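Restriction endonuclease (Mycobacterium sp., PDB 4F0Q) cuts DNA in a cytosine-methylation-dependent manner as a tetramer, probably pairing a PUA-like DNA-recognition domain with a magnesium-binding PD-(D/E)XK nuclease domain. Local coordinates at residues G76-R81 and L232-T237; D207-S212 and L254-I259; P20-V25 and G218-W223. One frame throughout, in Å; residues are numbered along the deposited sequence.

Interaction 1. Residues G76-R81 and L232-T237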
# COMPACT_ATOMS: atom_id res chain seq x y z
N GLY A 76 46.49 12.33 -6.39
CA GLY A 76 46.81 11.15 -7.18
C GLY A 76 47.39 11.51 -8.53
O GLY A 76 47.47 12.69 -8.88
N PRO A 77 47.80 10.49 -9.30
CA PRO A 77 48.35 10.69 -10.64
C PRO A 77 47.31 11.29 -11.57
O PRO A 77 47.60 12.22 -12.32
CB PRO A 77 48.69 9.27 -11.10
CG PRO A 77 48.77 8.46 -9.84
CD PRO A 77 47.77 9.07 -8.92
N ASP A 78 46.09 10.76 -11.50
CA ASP A 78 44.99 11.22 -12.33
C ASP A 78 44.44 12.55 -11.83
O ASP A 78 44.31 13.51 -12.60
CB ASP A 78 43.89 10.17 -12.40
CG ASP A 78 43.47 9.67 -11.02
OD1 ASP A 78 44.27 9.80 -10.07
OD2 ASP A 78 42.34 9.15 -10.90
N ARG A 79 44.12 12.60 -10.55
CA ARG A 79 43.57 13.80 -9.93
C ARG A 79 43.59 13.69 -8.41
O ARG A 79 43.88 12.63 -7.86
CB ARG A 79 42.13 14.04 -10.41
CG ARG A 79 41.20 12.86 -10.22
CD ARG A 79 40.58 12.45 -11.55
NE ARG A 79 39.29 11.79 -11.38
CZ ARG A 79 39.10 10.47 -11.46
NH1 ARG A 79 40.11 9.67 -11.71
NH2 ARG A 79 37.88 9.97 -11.29
N SER A 80 43.29 14.80 -7.74
CA SER A 80 43.24 14.82 -6.29
C SER A 80 41.94 14.19 -5.80
O SER A 80 40.93 14.24 -6.50
CB SER A 80 43.36 16.26 -5.78
OG SER A 80 43.46 16.30 -4.37
N ARG A 81 41.97 13.61 -4.61
CA ARG A 81 40.80 12.91 -4.09
C ARG A 81 40.78 12.83 -2.56
O ARG A 81 41.83 12.75 -1.92
CB ARG A 81 40.72 11.50 -4.67
CG ARG A 81 41.82 10.56 -4.18
CD ARG A 81 41.62 9.14 -4.68
NE ARG A 81 42.64 8.24 -4.15
CZ ARG A 81 43.82 8.04 -4.73
NH1 ARG A 81 44.14 8.68 -5.85
NH2 ARG A 81 44.69 7.20 -4.18
N LEU A 232 48.56 5.54 -6.55
CA LEU A 232 47.45 4.90 -7.25
C LEU A 232 46.40 5.91 -7.69
O LEU A 232 46.02 6.80 -6.93
CB LEU A 232 46.80 3.85 -6.35
CG LEU A 232 47.71 2.75 -5.80
CD1 LEU A 232 46.92 1.81 -4.89
CD2 LEU A 232 48.36 1.98 -6.93
N ALA A 233 45.94 5.76 -8.93
CA ALA A 233 44.83 6.56 -9.43
C ALA A 233 43.55 6.12 -8.72
O ALA A 233 43.50 5.04 -8.14
CB ALA A 233 44.69 6.40 -10.93
N ALA A 234 42.52 6.96 -8.77
CA ALA A 234 41.26 6.67 -8.10
C ALA A 234 40.62 5.38 -8.62
O ALA A 234 39.96 4.66 -7.87
CB ALA A 234 40.30 7.84 -8.25
N GLY A 235 40.82 5.10 -9.90
CA GLY A 235 40.27 3.90 -10.51
C GLY A 235 41.09 2.66 -10.20
O GLY A 235 40.69 1.55 -10.54
N GLU A 236 42.23 2.86 -9.55
CA GLU A 236 43.10 1.75 -9.17
C GLU A 236 42.95 1.42 -7.69
O GLU A 236 43.76 0.68 -7.12
CB GLU A 236 44.56 2.09 -9.48
CG GLU A 236 44.83 2.43 -10.93
CD GLU A 236 46.27 2.85 -11.17
OE1 GLU A 236 46.64 3.08 -12.34
OE2 GLU A 236 47.03 2.96 -10.19
N THR A 237 41.92 1.98 -7.06
CA THR A 237 41.72 1.83 -5.63
C THR A 237 40.53 0.94 -5.29
O THR A 237 40.06 0.93 -4.15
CB THR A 237 41.50 3.20 -4.95
OG1 THR A 237 40.31 3.81 -5.47
CG2 THR A 237 42.68 4.12 -5.20
O HOH W 1 40.49 7.27 -11.87
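Pro-77 sets ring atom CD against the carbonyl of Leu-232, 3.5 Å from Leu-232 O. Asp-78 supplies the polar contact at this end. Its chi1 of 51° leaves CG between the backbone N and the carbonyl carbon, and from there OD2 accepts the N-H of Ala-234 at 3.1 Å. That bond is fairly straight (157° at the hydrogen) and reaches OD2 on the syn side, tilted out of the carboxylate plane. The other oxygen, OD1, lies 3.3 Å from Ala-233 CA. Residues 76-79 form the turn of a small beta hairpin between strands 74-75 and 80-81, closed by Gly-76 N bonding to Arg-79 O at 3.0 Å; it abuts the 3-10 turn at 234-235. At the last turn residue, Arg-79 NH1 comes within 3.9 Å of Ala-234 CB and forms a salt bridge with Glu-148. Arg-81, extended from CG to NE, directs both terminal nitrogens at one acceptor: NH1 donates to Leu-232 O at 2.9 Å in the carbonyl plane, though bent (133°), and NH2 adds a weak bond. Thr-237 CG2 rests over a face of this guanidinium, 3.8 Å from Arg-81 NH2, while NE bonds to Arg-227 O of helix 222-227.

Interaction 2. Residues D207-S212 and L254-I259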
# COMPACT_ATOMS: atom_id res chain seq x y z
N ASP A 207 20.40 10.83 4.97
CA ASP A 207 20.06 9.42 4.84
C ASP A 207 21.25 8.68 4.26
O ASP A 207 21.62 8.90 3.10
CB ASP A 207 18.84 9.24 3.93
CG ASP A 207 17.55 9.67 4.59
OD1 ASP A 207 17.43 9.52 5.82
OD2 ASP A 207 16.65 10.15 3.87
N LEU A 208 21.84 7.81 5.07
CA LEU A 208 23.01 7.04 4.66
C LEU A 208 22.67 5.58 4.44
O LEU A 208 21.91 4.98 5.20
CB LEU A 208 24.12 7.15 5.72
CG LEU A 208 24.60 8.56 6.08
CD1 LEU A 208 25.67 8.49 7.15
CD2 LEU A 208 25.13 9.28 4.85
N ALA A 209 23.24 5.01 3.38
CA ALA A 209 23.01 3.61 3.05
C ALA A 209 24.28 2.79 3.29
O ALA A 209 25.24 2.88 2.52
CB ALA A 209 22.56 3.48 1.60
N VAL A 210 24.27 2.00 4.35
CA VAL A 210 25.39 1.12 4.66
C VAL A 210 25.43 -0.03 3.65
O VAL A 210 24.49 -0.81 3.55
CB VAL A 210 25.30 0.55 6.08
CG1 VAL A 210 26.46 -0.40 6.35
CG2 VAL A 210 25.28 1.67 7.10
N VAL A 211 26.53 -0.12 2.91
CA VAL A 211 26.64 -1.10 1.83
C VAL A 211 26.88 -2.52 2.33
O VAL A 211 27.58 -2.74 3.32
CB VAL A 211 27.76 -0.72 0.83
CG1 VAL A 211 27.39 0.55 0.08
CG2 VAL A 211 29.09 -0.56 1.54
N SER A 212 26.27 -3.49 1.64
CA SER A 212 26.48 -4.90 1.94
C SER A 212 27.93 -5.27 1.67
O SER A 212 28.52 -4.82 0.69
CB SER A 212 25.55 -5.77 1.10
OG SER A 212 25.77 -7.14 1.35
N LEU A 254 21.18 3.98 -9.27
CA LEU A 254 20.42 2.80 -9.65
C LEU A 254 20.81 1.58 -8.82
O LEU A 254 20.01 0.66 -8.64
CB LEU A 254 20.62 2.50 -11.14
CG LEU A 254 19.76 3.26 -12.16
CD1 LEU A 254 20.03 4.76 -12.14
CD2 LEU A 254 19.98 2.70 -13.56
N ALA A 255 22.04 1.58 -8.32
CA ALA A 255 22.56 0.46 -7.54
C ALA A 255 22.12 0.52 -6.08
O ALA A 255 21.97 -0.52 -5.43
CB ALA A 255 24.07 0.41 -7.64
N ILE A 256 21.91 1.73 -5.58
CA ILE A 256 21.57 1.96 -4.18
C ILE A 256 20.39 1.14 -3.62
O ILE A 256 20.48 0.60 -2.51
CB ILE A 256 21.38 3.46 -3.87
CG1 ILE A 256 22.61 4.25 -4.32
CG2 ILE A 256 21.12 3.69 -2.39
CD1 ILE A 256 22.53 5.73 -4.01
N PRO A 257 19.27 1.02 -4.37
CA PRO A 257 18.16 0.24 -3.81
C PRO A 257 18.44 -1.26 -3.66
O PRO A 257 17.57 -1.98 -3.16
CB PRO A 257 17.04 0.44 -4.84
CG PRO A 257 17.38 1.71 -5.53
CD PRO A 257 18.87 1.72 -5.61
N GLY A 258 19.62 -1.72 -4.06
CA GLY A 258 19.93 -3.13 -4.00
C GLY A 258 21.26 -3.49 -3.37
O GLY A 258 21.67 -4.65 -3.40
N ILE A 259 21.94 -2.50 -2.80
CA ILE A 259 23.26 -2.73 -2.22
C ILE A 259 23.31 -2.44 -0.72
O ILE A 259 24.39 -2.45 -0.12
CB ILE A 259 24.35 -1.89 -2.92
CG1 ILE A 259 24.04 -0.40 -2.81
CG2 ILE A 259 24.47 -2.31 -4.38
CD1 ILE A 259 25.02 0.48 -3.55
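One backbone carbonyl, Ile-259 O, carries the polar part of this contact. Ser-212 N donates to it at 2.8 Å with 164° at the hydrogen, a nearly straight bond whose donor is tilted somewhat from the carbonyl plane. The same oxygen receives a CA-H...O contact from Val-211 CA at 3.3 Å, so two successive residues of the chain close on one acceptor. The CB of Ser-212 comes along with this bond, 3.7 Å from Ile-259 O.

The apolar part consists of two looser side-chain meetings. Ala-209 points its methyl at Ile-256, with CB 4.2 Å from CG2. Val-211, with chi1 at -66°, carries CG1 beside its own backbone N, which leaves that methyl 4.3 Å from Ile-259 CD1. Both isoleucines also pack on Trp-248 of helix 243-251, and Ile-183 of strand 175-193 touches both Val-211 and Ile-259, so the small interface belongs to a larger buried layer. On the 254-259 side a second subunit approaches, its Arg-313 packing on Ile-256 and Pro-257.

Val-210 also exchanges a backbone bond with Arg-261. Together with the Ser-212 to Ile-259 bond, this makes a pattern consistent with a short antiparallel pairing, although 254-259 is loop, next to strand 200-210 of the large mixed sheet of the N-terminal domain.

Interaction 3. Residues P20-V25 and G218-W223; sequences PRLVFV and GVDFRW
Gly-218 meets Phe-24 backbone to backbone, their CA atoms 3.9 Å apart; lacking a side chain, the glycine can lie this close, and its CA also makes a CA-H...O contact with Val-23 O. Next, Val-219 and Val-23 form a hydrogen-bonded pair, N to O 2.9 Å both ways. On the face these two share, Val-23 CG1 touches Val-219 CG2 at 3.7 Å. The segments thus form a two-stranded antiparallel sheet, the short axes 163° apart, which joins the chain's N-terminal region to the strand leading into helix 222-227. Asp-220, with CG anti to the backbone N (chi1 -165°), links the strand pair to the helix. Its OD1 takes Arg-222 N at 3.1 Å, a capping bond from above the carboxylate plane, and a weak bond from Arg-21 N, while OD2 forms a salt bridge with Arg-222 NE. Leu-22 CD2 packs on Asp-220 CB. Phe-221 N gives a weak bond to Arg-21 O. The Phe-221 side chain is crossed at about a right angle by Arg-21, although guanidinium and ring planes are only 14° apart; Arg-21 NE sits 3.4 Å from Phe-221 CB and bonds to Leu-51 O, and NH2 pairs with Asp-225. The Phe-221 ring reaches Val-23, CD2 to CG1 being 3.5 Å. Arg-222 lies alongside Pro-20, whose CG lies over one guanidinium face near its rim, 3.3 Å from NH2; NH1 bonds to Ala-17 O.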
# COMPACT_ATOMS: atom_id res chain seq x y z
N PRO A 20 45.67 -8.91 4.08
CA PRO A 20 44.31 -8.41 4.31
C PRO A 20 44.02 -8.23 5.80
O PRO A 20 44.35 -9.11 6.60
CB PRO A 20 43.42 -9.52 3.74
CG PRO A 20 44.32 -10.39 2.92
CD PRO A 20 45.66 -10.29 3.57
N ARG A 21 43.41 -7.11 6.16
CA ARG A 21 42.95 -6.90 7.53
C ARG A 21 41.47 -6.54 7.57
O ARG A 21 41.08 -5.38 7.47
CB ARG A 21 43.81 -5.84 8.25
CG ARG A 21 44.03 -4.55 7.48
CD ARG A 21 44.91 -3.60 8.28
NE ARG A 21 44.71 -2.21 7.88
CZ ARG A 21 45.32 -1.63 6.85
NH1 ARG A 21 46.19 -2.31 6.12
NH2 ARG A 21 45.07 -0.36 6.57
N LEU A 22 40.64 -7.57 7.71
CA LEU A 22 39.19 -7.43 7.61
C LEU A 22 38.57 -6.94 8.91
O LEU A 22 38.73 -7.56 9.96
CB LEU A 22 38.56 -8.76 7.21
CG LEU A 22 39.14 -9.46 5.98
CD1 LEU A 22 38.41 -10.77 5.72
CD2 LEU A 22 39.07 -8.55 4.76
N VAL A 23 37.84 -5.83 8.84
CA VAL A 23 37.05 -5.36 9.97
C VAL A 23 35.58 -5.62 9.68
O VAL A 23 35.07 -5.28 8.62
CB VAL A 23 37.31 -3.87 10.28
CG1 VAL A 23 37.11 -3.01 9.04
CG2 VAL A 23 36.41 -3.39 11.41
N PHE A 24 34.89 -6.25 10.64
CA PHE A 24 33.50 -6.62 10.44
C PHE A 24 32.55 -5.67 11.15
O PHE A 24 32.93 -4.98 12.09
CB PHE A 24 33.26 -8.06 10.91
CG PHE A 24 34.07 -9.08 10.16
CD1 PHE A 24 33.58 -9.65 9.00
CD2 PHE A 24 35.31 -9.47 10.62
CE1 PHE A 24 34.32 -10.58 8.30
CE2 PHE A 24 36.06 -10.40 9.93
CZ PHE A 24 35.56 -10.96 8.77
N VAL A 25 31.30 -5.63 10.69
CA VAL A 25 30.29 -4.77 11.30
C VAL A 25 29.99 -5.22 12.72
O VAL A 25 29.50 -6.33 12.94
CB VAL A 25 28.99 -4.75 10.47
CG1 VAL A 25 27.95 -3.87 11.15
CG2 VAL A 25 29.27 -4.28 9.06
N GLY A 218 31.72 -6.99 6.35
CA GLY A 218 32.65 -5.94 6.70
C GLY A 218 33.49 -5.52 5.51
O GLY A 218 33.13 -5.77 4.37
N VAL A 219 34.62 -4.86 5.78
CA VAL A 219 35.48 -4.38 4.72
C VAL A 219 36.96 -4.69 4.96
O VAL A 219 37.37 -4.96 6.09
CB VAL A 219 35.34 -2.85 4.50
CG1 VAL A 219 33.93 -2.50 4.02
CG2 VAL A 219 35.67 -2.10 5.78
N ASP A 220 37.74 -4.66 3.89
CA ASP A 220 39.18 -4.78 3.97
C ASP A 220 39.76 -3.37 4.00
O ASP A 220 39.45 -2.56 3.13
CB ASP A 220 39.72 -5.54 2.76
CG ASP A 220 41.16 -6.01 2.95
OD1 ASP A 220 41.90 -5.39 3.73
OD2 ASP A 220 41.54 -7.02 2.31
N PHE A 221 40.58 -3.07 5.00
CA PHE A 221 41.12 -1.73 5.16
C PHE A 221 42.20 -1.39 4.13
O PHE A 221 42.69 -0.26 4.09
CB PHE A 221 41.64 -1.50 6.58
CG PHE A 221 40.80 -0.54 7.37
CD1 PHE A 221 40.90 0.82 7.16
CD2 PHE A 221 39.90 -1.00 8.32
CE1 PHE A 221 40.13 1.71 7.89
CE2 PHE A 221 39.13 -0.12 9.05
CZ PHE A 221 39.24 1.24 8.83
N ARG A 222 42.58 -2.37 3.32
CA ARG A 222 43.51 -2.13 2.22
C ARG A 222 42.85 -1.28 1.14
O ARG A 222 43.52 -0.67 0.31
CB ARG A 222 44.02 -3.44 1.64
CG ARG A 222 44.90 -4.24 2.60
CD ARG A 222 45.57 -5.41 1.90
NE ARG A 222 44.60 -6.38 1.41
CZ ARG A 222 44.93 -7.50 0.77
NH1 ARG A 222 46.21 -7.79 0.55
NH2 ARG A 222 43.99 -8.33 0.35
N TRP A 223 41.52 -1.25 1.16
CA TRP A 223 40.73 -0.36 0.32
C TRP A 223 41.12 1.08 0.61
O TRP A 223 41.42 1.87 -0.30
CB TRP A 223 39.24 -0.57 0.61
CG TRP A 223 38.30 0.26 -0.21
CD1 TRP A 223 38.57 0.89 -1.39
CD2 TRP A 223 36.93 0.54 0.09
NE1 TRP A 223 37.45 1.55 -1.84
CE2 TRP A 223 36.43 1.35 -0.95
CE3 TRP A 223 36.07 0.19 1.14
CZ2 TRP A 223 35.12 1.81 -0.97
CZ3 TRP A 223 34.77 0.65 1.11
CH2 TRP A 223 34.30 1.45 0.07

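All three contacts involve the region from strand 200-210 through helix 243-251 and its following loop, yet their burial differs. Interaction 2, its centre about 13 Å from that of the chain, is buried and mostly apolar, with a single backbone bond; interaction 1, its centre about 32 Å from the chain's, is partly exposed and relies on charged side chains gripping loop backbone. Interaction 3, centre about 23 Å out, combines strand ladder, charge and apolar packing. Interactions 1 and 3 share helix 222-227: the second segment of interaction 3 enters it, interaction 1 meets its far end, and Thr-237 O touches Trp-223 CD1. Interactions 2 and 3 stay about 6 Å apart at their nearest atoms, linked through successive strands 200-210 and 218-220.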